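Local coordinates for protein malonate decarboxylase subunit alpha (Acinetobacter baumannii ATCC 17978, PDB 6MPR) that probably serves as the acyl-carrier-protein transferase component of malonate decarboxylase, exchanging acetyl for malonyl on the carrier so that malonate can be decarboxylated, at residues G256-H261 / V361-G366; V472-T477 / I481-K486; L409-Q414 / K427-Q432; L266-G271 / A276-L281; M252-I257 / P282-S287. All blocks are in the same frame, centred on the assembly; numbering follows the deposited sequence.

Contact 1 of 5, residues G256-H261 / V361-G366; sequences GIYEKH and VDLFIG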
# COMPACT_ATOMS: atom_id res chain seq x y z
N GLY A 256 17.81 -21.07 11.33
CA GLY A 256 18.66 -19.90 11.41
C GLY A 256 17.98 -18.57 11.17
O GLY A 256 18.62 -17.53 11.39
N ILE A 257 16.73 -18.55 10.70
CA ILE A 257 16.01 -17.30 10.48
C ILE A 257 14.66 -17.29 11.18
O ILE A 257 14.39 -16.43 12.03
CB ILE A 257 15.84 -17.02 8.97
CG1 ILE A 257 17.20 -17.11 8.24
CG2 ILE A 257 15.23 -15.63 8.78
CD1 ILE A 257 17.12 -16.79 6.73
N TYR A 258 13.78 -18.24 10.83
CA TYR A 258 12.41 -18.20 11.36
C TYR A 258 12.41 -18.42 12.87
O TYR A 258 11.80 -17.64 13.62
CB TYR A 258 11.52 -19.25 10.70
CG TYR A 258 11.25 -19.08 9.21
CD1 TYR A 258 11.78 -18.01 8.49
CD2 TYR A 258 10.46 -20.00 8.53
CE1 TYR A 258 11.52 -17.87 7.12
CE2 TYR A 258 10.19 -19.86 7.19
CZ TYR A 258 10.73 -18.81 6.49
OH TYR A 258 10.46 -18.71 5.15
N GLU A 259 13.08 -19.48 13.32
CA GLU A 259 13.18 -19.74 14.75
C GLU A 259 13.99 -18.64 15.45
O GLU A 259 13.59 -18.14 16.50
CB GLU A 259 13.83 -21.10 14.99
CG GLU A 259 13.81 -21.50 16.46
CD GLU A 259 14.46 -22.85 16.73
OE1 GLU A 259 15.00 -23.48 15.80
OE2 GLU A 259 14.43 -23.27 17.90
N LYS A 260 15.12 -18.26 14.85
CA LYS A 260 16.04 -17.32 15.50
C LYS A 260 15.35 -16.01 15.84
O LYS A 260 15.56 -15.44 16.92
CB LYS A 260 17.25 -17.06 14.59
CG LYS A 260 18.25 -16.04 15.17
CD LYS A 260 19.43 -15.84 14.23
CE LYS A 260 20.37 -14.76 14.78
NZ LYS A 260 21.14 -15.23 15.96
N HIS A 261 14.53 -15.50 14.92
CA HIS A 261 13.90 -14.20 15.07
C HIS A 261 12.42 -14.28 15.40
O HIS A 261 11.76 -13.23 15.44
CB HIS A 261 14.09 -13.38 13.79
CG HIS A 261 15.52 -13.24 13.39
ND1 HIS A 261 16.42 -12.49 14.11
CD2 HIS A 261 16.22 -13.76 12.35
CE1 HIS A 261 17.61 -12.55 13.53
NE2 HIS A 261 17.51 -13.31 12.46
N VAL A 361 3.57 -8.09 7.59
CA VAL A 361 4.23 -9.36 7.84
C VAL A 361 5.68 -9.14 8.26
O VAL A 361 6.32 -8.13 7.93
CB VAL A 361 4.16 -10.35 6.65
CG1 VAL A 361 2.71 -10.59 6.22
CG2 VAL A 361 5.03 -9.90 5.50
N ASP A 362 6.21 -10.13 8.99
CA ASP A 362 7.57 -10.05 9.53
C ASP A 362 8.64 -10.20 8.46
O ASP A 362 9.76 -9.71 8.62
CB ASP A 362 7.81 -11.16 10.56
CG ASP A 362 7.10 -10.94 11.86
OD1 ASP A 362 6.72 -9.79 12.19
OD2 ASP A 362 6.95 -11.94 12.60
N LEU A 363 8.34 -10.94 7.39
CA LEU A 363 9.43 -11.47 6.58
C LEU A 363 8.99 -11.68 5.14
O LEU A 363 7.85 -12.09 4.87
CB LEU A 363 9.96 -12.79 7.17
CG LEU A 363 11.07 -13.55 6.42
CD1 LEU A 363 12.04 -14.16 7.42
CD2 LEU A 363 10.49 -14.63 5.52
N PHE A 364 9.90 -11.39 4.21
CA PHE A 364 9.86 -11.88 2.85
C PHE A 364 11.09 -12.74 2.59
O PHE A 364 12.18 -12.44 3.09
CB PHE A 364 9.81 -10.72 1.82
CG PHE A 364 10.07 -11.15 0.41
CD1 PHE A 364 9.13 -11.88 -0.29
CD2 PHE A 364 11.26 -10.82 -0.22
CE1 PHE A 364 9.35 -12.28 -1.58
CE2 PHE A 364 11.51 -11.23 -1.51
CZ PHE A 364 10.55 -11.95 -2.21
N ILE A 365 10.91 -13.82 1.83
CA ILE A 365 12.03 -14.66 1.41
C ILE A 365 11.78 -15.07 -0.04
O ILE A 365 10.68 -15.50 -0.39
CB ILE A 365 12.20 -15.89 2.34
CG1 ILE A 365 13.36 -16.79 1.89
CG2 ILE A 365 10.89 -16.67 2.44
CD1 ILE A 365 13.88 -17.68 3.03
N GLY A 366 12.79 -14.91 -0.89
CA GLY A 366 12.67 -15.31 -2.27
C GLY A 366 14.04 -15.41 -2.89
O GLY A 366 15.06 -15.29 -2.22

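Contact 2 of 5, residues V472-T477 / I481-K486; sequences VTHLLT and IAYLYK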
# COMPACT_ATOMS: atom_id res chain seq x y z
N VAL A 472 18.44 -6.00 2.18
CA VAL A 472 18.59 -7.41 2.51
C VAL A 472 19.07 -7.52 3.95
O VAL A 472 20.13 -6.99 4.30
CB VAL A 472 19.57 -8.10 1.55
CG1 VAL A 472 19.75 -9.58 1.95
CG2 VAL A 472 19.12 -7.94 0.09
N THR A 473 18.29 -8.22 4.78
CA THR A 473 18.74 -8.53 6.14
C THR A 473 19.45 -9.87 6.24
O THR A 473 20.31 -10.05 7.11
CB THR A 473 17.55 -8.50 7.11
OG1 THR A 473 16.56 -9.47 6.71
CG2 THR A 473 16.93 -7.11 7.16
N HIS A 474 19.13 -10.82 5.35
CA HIS A 474 19.68 -12.17 5.41
C HIS A 474 19.99 -12.66 4.00
O HIS A 474 19.12 -12.63 3.13
CB HIS A 474 18.69 -13.16 6.04
CG HIS A 474 18.35 -12.86 7.47
ND1 HIS A 474 17.52 -11.83 7.85
CD2 HIS A 474 18.74 -13.47 8.62
CE1 HIS A 474 17.39 -11.83 9.17
NE2 HIS A 474 18.13 -12.81 9.66
N LEU A 475 21.21 -13.17 3.79
CA LEU A 475 21.59 -13.88 2.57
C LEU A 475 21.76 -15.36 2.90
O LEU A 475 22.61 -15.71 3.72
CB LEU A 475 22.89 -13.33 1.97
CG LEU A 475 23.40 -14.01 0.70
CD1 LEU A 475 22.37 -13.91 -0.44
CD2 LEU A 475 24.71 -13.38 0.28
N LEU A 476 20.98 -16.22 2.24
CA LEU A 476 20.96 -17.65 2.52
C LEU A 476 21.31 -18.42 1.25
O LEU A 476 20.58 -18.32 0.26
CB LEU A 476 19.59 -18.07 3.05
CG LEU A 476 19.27 -19.56 3.06
CD1 LEU A 476 20.30 -20.30 3.89
CD2 LEU A 476 17.86 -19.77 3.59
N THR A 477 22.41 -19.17 1.28
CA THR A 477 22.82 -20.03 0.17
C THR A 477 22.96 -21.46 0.67
O THR A 477 22.78 -21.75 1.86
CB THR A 477 24.14 -19.57 -0.46
OG1 THR A 477 25.23 -19.94 0.40
CG2 THR A 477 24.17 -18.07 -0.70
N ILE A 481 24.25 -18.90 6.03
CA ILE A 481 23.53 -17.63 6.14
C ILE A 481 24.53 -16.54 6.50
O ILE A 481 25.32 -16.70 7.43
CB ILE A 481 22.41 -17.68 7.19
CG1 ILE A 481 21.42 -18.82 6.91
CG2 ILE A 481 21.67 -16.34 7.25
CD1 ILE A 481 20.46 -19.05 8.06
N ALA A 482 24.46 -15.42 5.78
CA ALA A 482 25.13 -14.20 6.19
C ALA A 482 24.08 -13.28 6.81
O ALA A 482 23.09 -12.94 6.16
CB ALA A 482 25.82 -13.52 5.00
N TYR A 483 24.28 -12.92 8.08
CA TYR A 483 23.33 -12.04 8.78
C TYR A 483 23.68 -10.59 8.49
O TYR A 483 24.18 -9.85 9.34
CB TYR A 483 23.32 -12.33 10.28
CG TYR A 483 22.77 -13.68 10.66
CD1 TYR A 483 21.40 -13.95 10.56
CD2 TYR A 483 23.60 -14.69 11.12
CE1 TYR A 483 20.88 -15.19 10.90
CE2 TYR A 483 23.09 -15.94 11.48
CZ TYR A 483 21.74 -16.18 11.35
OH TYR A 483 21.24 -17.41 11.70
N LEU A 484 23.36 -10.18 7.26
CA LEU A 484 23.78 -8.87 6.75
C LEU A 484 23.22 -7.72 7.58
O LEU A 484 23.84 -6.65 7.63
CB LEU A 484 23.35 -8.72 5.28
CG LEU A 484 23.92 -9.68 4.24
CD1 LEU A 484 23.38 -9.31 2.85
CD2 LEU A 484 25.46 -9.71 4.24
N TYR A 485 22.06 -7.90 8.23
CA TYR A 485 21.51 -6.82 9.04
C TYR A 485 22.46 -6.39 10.15
O TYR A 485 22.31 -5.29 10.68
CB TYR A 485 20.16 -7.22 9.64
CG TYR A 485 20.20 -8.15 10.84
CD1 TYR A 485 20.18 -9.54 10.68
CD2 TYR A 485 20.20 -7.64 12.13
CE1 TYR A 485 20.21 -10.38 11.76
CE2 TYR A 485 20.22 -8.49 13.23
CZ TYR A 485 20.22 -9.85 13.03
OH TYR A 485 20.25 -10.69 14.11
N LYS A 486 23.41 -7.25 10.51
CA LYS A 486 24.34 -6.97 11.59
C LYS A 486 25.69 -6.48 11.09
O LYS A 486 26.54 -6.14 11.92
CB LYS A 486 24.55 -8.22 12.46
CG LYS A 486 23.63 -8.31 13.65
CD LYS A 486 23.87 -9.58 14.43
CE LYS A 486 23.78 -10.81 13.54
NZ LYS A 486 23.91 -12.07 14.32

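Contact 3 of 5, residues L409-Q414 / K427-Q432; sequences LDMRLQ and KKLVVQ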
# COMPACT_ATOMS: atom_id res chain seq x y z
N LEU A 409 11.44 -5.97 15.74
CA LEU A 409 12.30 -5.38 16.77
C LEU A 409 13.68 -6.02 16.80
O LEU A 409 14.66 -5.35 17.17
CB LEU A 409 11.66 -5.53 18.16
CG LEU A 409 10.51 -4.59 18.50
CD1 LEU A 409 9.94 -4.93 19.89
CD2 LEU A 409 11.02 -3.16 18.46
N ASP A 410 13.79 -7.31 16.46
CA ASP A 410 15.07 -8.00 16.53
C ASP A 410 16.08 -7.44 15.54
O ASP A 410 17.28 -7.67 15.70
CB ASP A 410 14.86 -9.50 16.28
CG ASP A 410 15.80 -10.37 17.10
OD1 ASP A 410 16.31 -9.91 18.15
OD2 ASP A 410 16.04 -11.53 16.68
N MET A 411 15.62 -6.69 14.54
CA MET A 411 16.49 -6.04 13.58
C MET A 411 17.01 -4.69 14.05
O MET A 411 17.89 -4.12 13.38
CB MET A 411 15.74 -5.86 12.25
CG MET A 411 15.28 -7.16 11.58
SD MET A 411 16.63 -8.26 11.04
CE MET A 411 16.61 -9.42 12.39
N ARG A 412 16.50 -4.16 15.16
CA ARG A 412 16.88 -2.83 15.62
C ARG A 412 18.30 -2.82 16.18
O ARG A 412 18.77 -3.79 16.78
CB ARG A 412 15.90 -2.33 16.68
CG ARG A 412 16.25 -0.96 17.24
CD ARG A 412 15.16 -0.38 18.13
NE ARG A 412 14.87 -1.18 19.32
CZ ARG A 412 14.05 -0.79 20.30
NH1 ARG A 412 13.46 0.40 20.24
NH2 ARG A 412 13.83 -1.59 21.34
N LEU A 413 18.98 -1.68 15.98
CA LEU A 413 20.28 -1.38 16.56
C LEU A 413 20.39 -1.83 18.02
O LEU A 413 19.52 -1.54 18.84
CB LEU A 413 20.52 0.13 16.47
CG LEU A 413 21.80 0.74 17.03
CD1 LEU A 413 22.94 0.63 16.02
CD2 LEU A 413 21.57 2.19 17.46
N GLN A 414 21.48 -2.52 18.33
CA GLN A 414 21.77 -2.96 19.69
C GLN A 414 23.03 -2.29 20.22
O GLN A 414 23.84 -1.76 19.45
CB GLN A 414 21.93 -4.48 19.76
CG GLN A 414 20.65 -5.26 19.52
CD GLN A 414 20.84 -6.75 19.77
OE1 GLN A 414 20.93 -7.54 18.83
NE2 GLN A 414 20.93 -7.13 21.04
N LYS A 427 13.22 -3.29 11.64
CA LYS A 427 13.32 -3.47 10.20
C LYS A 427 12.60 -4.75 9.81
O LYS A 427 12.61 -5.75 10.54
CB LYS A 427 14.78 -3.56 9.72
CG LYS A 427 15.71 -2.45 10.21
CD LYS A 427 17.10 -2.64 9.61
CE LYS A 427 18.02 -1.45 9.87
NZ LYS A 427 18.56 -1.42 11.26
N LYS A 428 11.97 -4.74 8.64
CA LYS A 428 11.39 -5.99 8.16
C LYS A 428 12.50 -6.91 7.68
O LYS A 428 13.50 -6.46 7.12
CB LYS A 428 10.39 -5.72 7.05
CG LYS A 428 9.64 -6.93 6.50
CD LYS A 428 9.11 -6.52 5.13
CE LYS A 428 8.47 -7.65 4.38
NZ LYS A 428 7.81 -7.08 3.17
N LEU A 429 12.31 -8.22 7.88
CA LEU A 429 13.27 -9.20 7.39
C LEU A 429 13.06 -9.43 5.90
O LEU A 429 11.94 -9.68 5.46
CB LEU A 429 13.17 -10.52 8.15
CG LEU A 429 13.66 -10.52 9.60
CD1 LEU A 429 12.76 -9.67 10.51
CD2 LEU A 429 13.77 -11.96 10.12
N VAL A 430 14.14 -9.33 5.13
CA VAL A 430 14.12 -9.52 3.69
C VAL A 430 15.26 -10.49 3.40
O VAL A 430 16.43 -10.15 3.59
CB VAL A 430 14.31 -8.19 2.95
CG1 VAL A 430 14.55 -8.41 1.47
CG2 VAL A 430 13.08 -7.32 3.16
N VAL A 431 14.90 -11.71 2.98
CA VAL A 431 15.85 -12.80 2.82
C VAL A 431 16.02 -13.09 1.33
O VAL A 431 15.03 -13.36 0.63
CB VAL A 431 15.39 -14.07 3.55
CG1 VAL A 431 16.47 -15.17 3.47
CG2 VAL A 431 15.00 -13.74 4.99
N GLN A 432 17.26 -13.08 0.87
CA GLN A 432 17.59 -13.62 -0.45
C GLN A 432 18.11 -15.05 -0.27
O GLN A 432 19.20 -15.25 0.28
CB GLN A 432 18.64 -12.77 -1.17
CG GLN A 432 18.05 -11.59 -1.89
CD GLN A 432 17.34 -11.98 -3.18
OE1 GLN A 432 16.77 -11.14 -3.86
NE2 GLN A 432 17.37 -13.26 -3.52
O HOH W 1 18.02 0.04 13.93

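Contact 4 of 5, residues L266-G271 / A276-L281; sequences LNHGIG and AIELIL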
# COMPACT_ATOMS: atom_id res chain seq x y z
N LEU A 266 4.62 -14.05 7.21
CA LEU A 266 5.61 -14.04 6.14
C LEU A 266 4.94 -14.24 4.78
O LEU A 266 3.79 -14.68 4.68
CB LEU A 266 6.67 -15.13 6.36
CG LEU A 266 6.28 -16.60 6.13
CD1 LEU A 266 7.51 -17.46 6.27
CD2 LEU A 266 5.18 -17.11 7.10
N ASN A 267 5.70 -13.89 3.75
CA ASN A 267 5.45 -14.28 2.37
C ASN A 267 6.64 -15.09 1.85
O ASN A 267 7.79 -14.81 2.19
CB ASN A 267 5.23 -13.04 1.50
CG ASN A 267 5.20 -13.35 0.01
OD1 ASN A 267 6.17 -13.08 -0.71
ND2 ASN A 267 4.07 -13.89 -0.47
N HIS A 268 6.33 -16.11 1.05
CA HIS A 268 7.32 -16.88 0.31
C HIS A 268 7.23 -16.52 -1.16
O HIS A 268 6.15 -16.63 -1.75
CB HIS A 268 7.07 -18.39 0.40
CG HIS A 268 7.52 -19.02 1.68
ND1 HIS A 268 7.35 -20.37 1.92
CD2 HIS A 268 8.15 -18.51 2.76
CE1 HIS A 268 7.85 -20.66 3.11
NE2 HIS A 268 8.36 -19.56 3.63
N GLY A 269 8.36 -16.13 -1.76
CA GLY A 269 8.45 -16.14 -3.22
C GLY A 269 8.48 -17.58 -3.72
O GLY A 269 9.21 -18.42 -3.19
N ILE A 270 7.66 -17.87 -4.73
CA ILE A 270 7.45 -19.26 -5.14
C ILE A 270 8.73 -19.82 -5.76
O ILE A 270 9.38 -19.18 -6.60
CB ILE A 270 6.25 -19.37 -6.10
CG1 ILE A 270 6.07 -20.81 -6.59
CG2 ILE A 270 6.41 -18.44 -7.28
CD1 ILE A 270 5.36 -21.68 -5.62
N GLY A 271 9.11 -21.03 -5.34
CA GLY A 271 10.26 -21.73 -5.92
C GLY A 271 10.48 -23.01 -5.15
O GLY A 271 9.83 -23.28 -4.13
N ALA A 276 10.29 -26.36 -0.36
CA ALA A 276 10.92 -27.24 0.62
C ALA A 276 10.67 -26.76 2.04
O ALA A 276 10.42 -27.57 2.94
CB ALA A 276 12.43 -27.36 0.34
N ILE A 277 10.73 -25.44 2.27
CA ILE A 277 10.42 -24.90 3.60
C ILE A 277 9.01 -25.30 4.02
O ILE A 277 8.78 -25.86 5.10
CB ILE A 277 10.58 -23.37 3.63
CG1 ILE A 277 12.05 -22.97 3.55
CG2 ILE A 277 9.94 -22.78 4.88
CD1 ILE A 277 12.24 -21.46 3.45
N GLU A 278 8.03 -25.00 3.15
CA GLU A 278 6.64 -25.33 3.43
C GLU A 278 6.46 -26.81 3.73
O GLU A 278 5.72 -27.18 4.65
CB GLU A 278 5.76 -24.90 2.24
CG GLU A 278 5.86 -23.39 1.93
CD GLU A 278 5.31 -22.99 0.57
OE1 GLU A 278 4.54 -23.76 -0.03
OE2 GLU A 278 5.67 -21.88 0.11
N LEU A 279 7.16 -27.68 2.98
CA LEU A 279 6.98 -29.12 3.11
C LEU A 279 7.78 -29.75 4.25
O LEU A 279 7.50 -30.90 4.61
CB LEU A 279 7.34 -29.82 1.80
CG LEU A 279 6.29 -29.60 0.71
CD1 LEU A 279 6.77 -30.13 -0.64
CD2 LEU A 279 4.97 -30.26 1.12
N ILE A 280 8.74 -29.05 4.85
CA ILE A 280 9.43 -29.61 6.00
C ILE A 280 9.05 -28.94 7.31
O ILE A 280 9.52 -29.37 8.36
CB ILE A 280 10.97 -29.63 5.84
CG1 ILE A 280 11.57 -28.22 5.92
CG2 ILE A 280 11.40 -30.36 4.57
CD1 ILE A 280 13.08 -28.22 6.00
N LEU A 281 8.20 -27.91 7.29
CA LEU A 281 7.64 -27.45 8.55
C LEU A 281 7.01 -28.58 9.35
O LEU A 281 7.33 -28.72 10.54
CB LEU A 281 6.63 -26.32 8.31
CG LEU A 281 7.23 -24.95 8.02
CD1 LEU A 281 6.11 -24.02 7.63
CD2 LEU A 281 7.98 -24.45 9.26

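Contact 5 of 5, residues M252-I257 / P282-S287; sequences MAIRGI and PTYGES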
# COMPACT_ATOMS: atom_id res chain seq x y z
N MET A 252 18.07 -24.55 7.08
CA MET A 252 18.77 -23.38 7.60
C MET A 252 17.84 -22.16 7.71
O MET A 252 17.96 -21.38 8.66
CB MET A 252 19.98 -23.07 6.72
CG MET A 252 21.05 -24.16 6.82
SD MET A 252 22.63 -23.64 6.13
CE MET A 252 22.29 -23.72 4.37
N ALA A 253 16.92 -21.98 6.75
CA ALA A 253 15.93 -20.92 6.87
C ALA A 253 15.10 -21.07 8.14
O ALA A 253 14.84 -20.10 8.84
CB ALA A 253 15.03 -20.87 5.64
N ILE A 254 14.66 -22.29 8.44
CA ILE A 254 13.75 -22.50 9.57
C ILE A 254 14.49 -22.30 10.88
O ILE A 254 14.01 -21.61 11.79
CB ILE A 254 13.11 -23.89 9.50
CG1 ILE A 254 12.16 -23.94 8.31
CG2 ILE A 254 12.43 -24.21 10.83
CD1 ILE A 254 11.63 -25.33 7.96
N ARG A 255 15.65 -22.92 11.01
CA ARG A 255 16.43 -22.86 12.24
C ARG A 255 17.14 -21.52 12.39
O ARG A 255 17.08 -20.88 13.44
CB ARG A 255 17.41 -24.03 12.23
CG ARG A 255 18.30 -24.14 13.43
CD ARG A 255 17.63 -24.90 14.55
NE ARG A 255 18.56 -25.13 15.65
CZ ARG A 255 18.19 -25.41 16.90
NH1 ARG A 255 16.90 -25.48 17.21
NH2 ARG A 255 19.11 -25.59 17.83
N GLY A 256 17.81 -21.07 11.33
CA GLY A 256 18.66 -19.90 11.41
C GLY A 256 17.98 -18.57 11.17
O GLY A 256 18.62 -17.53 11.39
N ILE A 257 16.73 -18.55 10.70
CA ILE A 257 16.01 -17.30 10.48
C ILE A 257 14.66 -17.29 11.18
O ILE A 257 14.39 -16.43 12.03
CB ILE A 257 15.84 -17.02 8.97
CG1 ILE A 257 17.20 -17.11 8.24
CG2 ILE A 257 15.23 -15.63 8.78
CD1 ILE A 257 17.12 -16.79 6.73
N PRO A 282 6.16 -29.45 8.78
CA PRO A 282 5.50 -30.47 9.61
C PRO A 282 6.41 -31.63 10.00
O PRO A 282 5.97 -32.51 10.76
CB PRO A 282 4.34 -30.97 8.72
CG PRO A 282 4.20 -29.92 7.64
CD PRO A 282 5.58 -29.42 7.42
N THR A 283 7.64 -31.69 9.49
CA THR A 283 8.58 -32.75 9.83
C THR A 283 9.76 -32.16 10.59
O THR A 283 9.87 -32.34 11.81
CB THR A 283 9.05 -33.49 8.58
OG1 THR A 283 9.56 -32.53 7.64
CG2 THR A 283 7.90 -34.26 7.94
N TYR A 284 10.65 -31.44 9.91
CA TYR A 284 11.78 -30.82 10.59
C TYR A 284 11.31 -29.76 11.59
O TYR A 284 11.80 -29.69 12.72
CB TYR A 284 12.72 -30.22 9.56
CG TYR A 284 13.93 -29.54 10.15
CD1 TYR A 284 14.89 -30.27 10.84
CD2 TYR A 284 14.14 -28.17 9.97
CE1 TYR A 284 16.02 -29.65 11.37
CE2 TYR A 284 15.26 -27.54 10.49
CZ TYR A 284 16.19 -28.28 11.19
OH TYR A 284 17.31 -27.66 11.71
N GLY A 285 10.33 -28.94 11.19
CA GLY A 285 9.81 -27.95 12.12
C GLY A 285 9.19 -28.59 13.34
O GLY A 285 9.38 -28.11 14.46
N GLU A 286 8.46 -29.69 13.15
CA GLU A 286 7.87 -30.41 14.27
C GLU A 286 8.93 -30.98 15.20
O GLU A 286 8.78 -30.96 16.42
CB GLU A 286 6.96 -31.52 13.74
CG GLU A 286 6.41 -32.47 14.80
CD GLU A 286 5.50 -31.79 15.79
OE1 GLU A 286 5.39 -32.32 16.92
OE2 GLU A 286 4.91 -30.74 15.46
N SER A 287 10.02 -31.50 14.63
CA SER A 287 11.11 -32.04 15.44
C SER A 287 11.78 -30.97 16.30
O SER A 287 12.36 -31.32 17.34
CB SER A 287 12.15 -32.70 14.53
OG SER A 287 13.01 -31.73 13.96

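Contact 1 of 5, residues G256-H261 / V361-G366
Tyr258 and Leu363 meet at about a right angle, the aromatic side chain reaching from the helix across the branched end of the leucine. Both leucine methyls lie against the same ring carbon: CE1 of Tyr258 is 3.8 Å from CD1 of Leu363, and an equal distance from its CD2. The CD1 methyl also touches Ile257, whose CG2 stands 3.8 Å from it, so one methyl touches two consecutive residues of the helix. Ile257 offers this branch because CG2, rather than CG1, lies anti to its backbone N. Farther along the strand, the hydroxyl of Tyr258 meets the CG2 methyl of Ile365, OH to CG2 3.4 Å, again nearly perpendicular. A tyrosine suits the place: its ring supplies apolar surface, while the buried OH is satisfied by a hydrogen bond to NE2 of His268 on the adjacent strand. Leu363 and Ile365 alternate with Phe364, which turns to the other face of the sheet, so branched aliphatic residues fall where the helix lies. The helical and strand segments run antiparallel, at 170°, with axes 11.3 Å apart. This is a helix layer packed on a mainly parallel sheet, as in an open, three-layer alpha/beta domain.

Contact 2 of 5, residues V472-T477 / I481-K486
The carbonyl oxygen of Leu475 receives the amide of Ala482, N to O 2.8 Å, and CA of Ile481 adds a C-H...O contact to it at 3.2 Å. The return bond, from Leu475 N to Ala482 O, is 3.0 Å long and nearly straight at 171°. Together they make an antiparallel hydrogen-bonded pair whose side chains share one face; beside the small Ala482, CD1 of Leu484 comes within 4.1 Å of CB of Leu475. Beyond the ladder the chain turns at Tyr483, the centre of an inverse gamma turn, and Tyr485 N reaches back to Thr473 O at 3.0 Å. The opposite face carries Leu476 and Ile481, a non-hydrogen-bonded pair, and toward the turn an aromatic cluster of His474, Tyr483 and Tyr485. His474 meets Tyr483 rim to rim, CD2 to CD1 3.3 Å, with planes at 81°, and Tyr485 lies obliquely beside the imidazole. Thr473 OG1, lodged between its own N and carbonyl carbon (chi1 59°), lies in the imidazole plane and pairs with His474 ND1 at 2.8 Å; Val430 N also bonds to this hydroxyl. This is a beta hairpin that takes the sheet from parallel strands to antiparallel ones, strand 480-482 being followed by 524-525.

Contact 3 of 5, residues L409-Q414 / K427-Q432
Met411 sets its methylene carbons against Lys427 and Leu429. CG comes within 3.2 Å of Lys427 O, and it also touches CD1 of Leu429 at 3.7 Å; nearer the backbone, CB of Met411 and CB of Lys427 are 3.6 Å apart. The sulfur follows, SD lying 4.0 Å from CG of Leu429, and the side chains of Met411 and Leu429 cross at about a right angle. Bends at chi2 (-64°) and chi3 (100°) curl the methionine, a shape that its flexible, unbranched chain adopts easily. On the outer side, Lys427 runs past the backbone of Met411. Its ammonium is modelled at a weak 3.5 Å from Met411 O and at 3.1 Å from a water that also accepts from Leu413 N, but the lysine has a second conformer, so this link is doubtful.

In the next shell, Met411 also packs on His261, His474 and Tyr485, so the thioether lies among these aromatic rings and Leu429. Asp410 OD2 bonds to His261 ND1, linking segment 409-414 to helix 244-261, and a backbone hydrogen bond between Lys427 and Trp408 fastens the strand's approach to helix 406-410. Farther out, Arg412 NH1 bonds to Pro461 O of the second subunit. The arrangement is a loop packed beside the beginning of a central parallel strand, where the core of an alpha/beta sheet meets the dimer surface.

Contact 4 of 5, residues L266-G271 / A276-L281
His268 and Glu278 approach from opposite directions and join through a hydrogen bond from ND1 to OE2, 2.9 Å long and close to straight at 163°. Ring and carboxylate are nearly coplanar, 15° apart, and the bond enters at the edge of the imidazole, using the anti lone pair of OE2. This is the tight part of the contact. CG of Glu278 lies 3.4 Å from ND1 of His268, while CG2 of Ile277 presses on the next ring atom, 3.5 Å from CE1 of His268. With chi1 at -71°, the CG2 branch of Ile277 faces the ring, and its branched chain gives the histidine an apolar neighbour beside the acidic one.

Both polar groups are buried and have several partners. On the histidine, NE2 bonds to the hydroxyl of Tyr258, so both ring nitrogens are engaged and the ring's rotation is fixed; Trp298 adds an edge-to-face contact. On the glutamate, OE2 also bonds to His303 ND1 and OE1 to Thr305 OG1, partners that probably keep the carboxylate in the plane of the imidazole.

The connection between strand and helix is looser. Gly269, Ile270 and Gly271 are partly exposed and make no close contact with 276-281. Gly271 takes the N-cap position, its extended backbone leading directly into the helix. A strand, a short glycine-containing turn and a helix that folds back over the strand form the first half of a beta-alpha-beta unit, completed by strand 297-299; here a His-carboxylate hydrogen bond pins helix to strand.

Contact 5 of 5, residues M252-I257 / P282-S287
Two neighbouring helices of the layer that covers one face of the mixed sheet, 244-261 and 272-287, meet where Tyr284 reaches toward Ile254 and Arg255. The tyrosine is the bridging residue. Its CG lies anti to the backbone N (chi1 180°), which swings the ring out from its own helix to the other, and its edge does the touching. CD1 of Ile254 lies near the ring plane, 4.3 Å from CD2 of Tyr284, a loose apolar contact. At the far end of the ring, the hydroxyl meets the aliphatic part of Arg255: OH of Tyr284 is 3.7 Å from CB of Arg255 and 4.0 Å from both CG and CD.

Arginine suits this partly exposed border because its methylenes can pack while its charged end goes elsewhere. The chain bends at chi2 (85°), the guanidinium stands steeply to the ring, with planes 69° apart, and NH1 forms a salt bridge with Glu259 one turn further along its own helix. Ile254, in contrast, is buried and also packs on Ile280 and Leu281, so it marks the buried side of the contact. The backbones are nearest here, CA of Gly285 7.2 Å from CA of Ile254.

Both helices contain a wider pi-type turn. In 282-287 the helix is kinked where the nitrogens of Pro282, which carries no hydrogen, and Thr283 lack bonds to the preceding turn. Past the kink, Ser287 OG donates to the backbone oxygen of Tyr284, OG to O 2.7 Å.

Overall arrangement
All five contacts belong to the half of the chain built on the mixed sheet, in which strands 265-268, 363-366, 429-433 and 474-477 lie next to one another. Helix 244-261 ties them together: contacts 1 and 5 share Gly256 and Ile257, and their centres are about 11 Å apart. From that helix, Tyr258 OH reaches His268 NE2 of contact 4 at 2.7 Å, Gly256 O reaches Tyr483 OH of contact 2 at 2.6 Å, and His261 ND1 reaches Asp410 OD2 of contact 3 at 2.8 Å. Contacts 4 and 5 both use helix 272-287. Contacts 3 and 4 lie on different sides of contact 1, their centres about 20 Å apart, without touching.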